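Local coordinates for HNH nuclease domain-containing protein (PDB 5ZMO), which recognises phosphorothioated DNA through its sulfur-binding domain, the part crystallised here, and is probably a type IV restriction endonuclease of the HNH type, at residues A[35-40]-A[134-139]. Sequence-based numbering, arbitrary orientation.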
loop_
_atom_site.group_PDB
_atom_site.type_symbol
_atom_site.label_atom_id
_atom_site.label_comp_id
_atom_site.label_asym_id
_atom_site.label_seq_id
_atom_site.Cartn_x
_atom_site.Cartn_y
_atom_site.Cartn_z
ATOM N N TRP A 35 1.145 -0.935 5.013
ATOM C CA TRP A 35 2.501 -1.456 4.950
ATOM C C TRP A 35 3.427 -0.296 4.684
ATOM O O TRP A 35 4.466 -0.142 5.364
ATOM C CB TRP A 35 2.640 -2.535 3.902
ATOM C CG TRP A 35 4.021 -3.019 3.751
ATOM C CD1 TRP A 35 4.689 -3.932 4.548
ATOM C CD2 TRP A 35 4.965 -2.610 2.747
ATOM N NE1 TRP A 35 5.955 -4.107 4.098
ATOM C CE2 TRP A 35 6.173 -3.308 3.014
ATOM C CE3 TRP A 35 4.920 -1.701 1.676
ATOM C CZ2 TRP A 35 7.297 -3.158 2.225
ATOM C CZ3 TRP A 35 6.062 -1.561 0.878
ATOM C CH2 TRP A 35 7.222 -2.266 1.180
ATOM N N ALA A 36 3.066 0.527 3.689
ATOM C CA ALA A 36 3.937 1.693 3.349
ATOM C C ALA A 36 4.102 2.710 4.506
ATOM O O ALA A 36 5.169 3.290 4.701
ATOM C CB ALA A 36 3.432 2.397 2.116
ATOM N N ILE A 37 3.056 2.883 5.330
ATOM C CA ILE A 37 3.153 3.774 6.485
ATOM C C ILE A 37 4.115 3.174 7.467
ATOM O O ILE A 37 4.974 3.873 8.063
ATOM C CB ILE A 37 1.774 4.091 7.097
ATOM C CG1 ILE A 37 0.948 4.941 6.133
ATOM C CG2 ILE A 37 1.966 4.791 8.438
ATOM C CD1 ILE A 37 -0.552 4.925 6.431
ATOM N N GLY A 38 3.953 1.885 7.730
ATOM C CA GLY A 38 4.928 1.164 8.598
ATOM C C GLY A 38 6.368 1.243 8.109
ATOM O O GLY A 38 7.332 1.479 8.914
ATOM N N GLN A 39 6.534 1.133 6.796
ATOM C CA GLN A 39 7.889 1.286 6.195
ATOM C C GLN A 39 8.438 2.717 6.444
ATOM O O GLN A 39 9.644 2.879 6.808
ATOM C CB GLN A 39 7.892 0.928 4.671
ATOM C CG GLN A 39 7.573 -0.540 4.403
ATOM C CD GLN A 39 8.634 -1.440 4.979
ATOM O OE1 GLN A 39 8.422 -2.130 6.007
ATOM N NE2 GLN A 39 9.807 -1.406 4.365
ATOM N N ALA A 40 7.616 3.756 6.290
ATOM C CA ALA A 40 8.111 5.137 6.474
ATOM C C ALA A 40 8.545 5.321 7.934
ATOM O O ALA A 40 9.582 5.874 8.240
ATOM C CB ALA A 40 7.049 6.104 6.109
ATOM N N ALA A 134 0.406 7.853 12.762
ATOM C CA ALA A 134 -0.550 7.181 13.664
ATOM C C ALA A 134 -2.033 7.414 13.224
ATOM O O ALA A 134 -2.798 6.455 13.094
ATOM C CB ALA A 134 -0.325 7.647 15.107
ATOM N N SER A 135 -2.444 8.654 12.980
ATOM C CA SER A 135 -3.850 8.926 12.686
ATOM C C SER A 135 -4.223 8.393 11.335
ATOM O O SER A 135 -5.291 7.810 11.193
ATOM C CB SER A 135 -4.198 10.414 12.798
ATOM O OG SER A 135 -3.735 11.124 11.689
ATOM N N ALA A 136 -3.330 8.527 10.347
ATOM C CA ALA A 136 -3.589 7.884 9.044
ATOM C C ALA A 136 -3.676 6.332 9.143
ATOM O O ALA A 136 -4.572 5.724 8.550
ATOM C CB ALA A 136 -2.562 8.291 7.986
ATOM N N ALA A 137 -2.774 5.683 9.885
ATOM C CA ALA A 137 -2.790 4.208 9.977
ATOM C C ALA A 137 -4.070 3.752 10.818
ATOM O O ALA A 137 -4.794 2.847 10.417
ATOM C CB ALA A 137 -1.528 3.710 10.648
ATOM N N ALA A 138 -4.368 4.486 11.887
ATOM C CA ALA A 138 -5.566 4.236 12.746
ATOM C C ALA A 138 -6.835 4.399 11.950
ATOM O O ALA A 138 -7.750 3.604 12.080
ATOM C CB ALA A 138 -5.592 5.141 13.946
ATOM N N GLY A 139 -6.895 5.415 11.108
ATOM C CA GLY A 139 -8.031 5.587 10.220
ATOM C C GLY A 139 -8.255 4.406 9.318
ATOM O O GLY A 139 -9.396 3.943 9.126
#
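Ile37 meets Ala136 and Ala137 where helix 28-41 packs against helix 130-144, in the interior of the sulfur-binding domain. Along residues 134-139, Ala134 comes first and points its CB away from helix 28-41; its side chain touches Leu161. Two residues on, Ala136 turns its methyl toward helix 28-41, and its CB lies 4.2 Å from CD1 of Ile37, the two methyls meeting flank to flank, at an angle to both bonds that carry them. Ala137 follows and takes the other branch: its CB faces CG2 of Ile37 at 4.3 Å. The same CD1 that reaches Ala136 also approaches the backbone N of Ala137, again at 4.2 Å, which places the tip of the isoleucine over the helix backbone between the two alanine methyls.

The fork at Ile37 CB makes this double contact possible. CG1 stands anti to the carbonyl carbon (chi1 -68°), CG2 is anti to the backbone N, and the nearly extended second torsion (chi2 161°) carries CD1 outward to the neighbouring helix. The alanines add only one carbon each, which lets the backbones come close, with the CA atoms of Ile37 and Ala137 6.9 Å apart. Ile37 also touches Leu126 of helix 120-128, as does Ala40, while Trp35 packs on helix 50-63 through Thr53, Ala56, Val57 and Leu60. The helix is therefore packed on several flanks, and the contact with helix 130-144 is one of them, about 16 Å from the nearest atom of the bound DNA.

The two segments bury just 104 Å² between them, mostly through aliphatic carbon, with CD1 also near one backbone N. Such chemistry implies a modest, non-directional van der Waals and hydrophobic join, set by the shape of one branched side chain against two methyls.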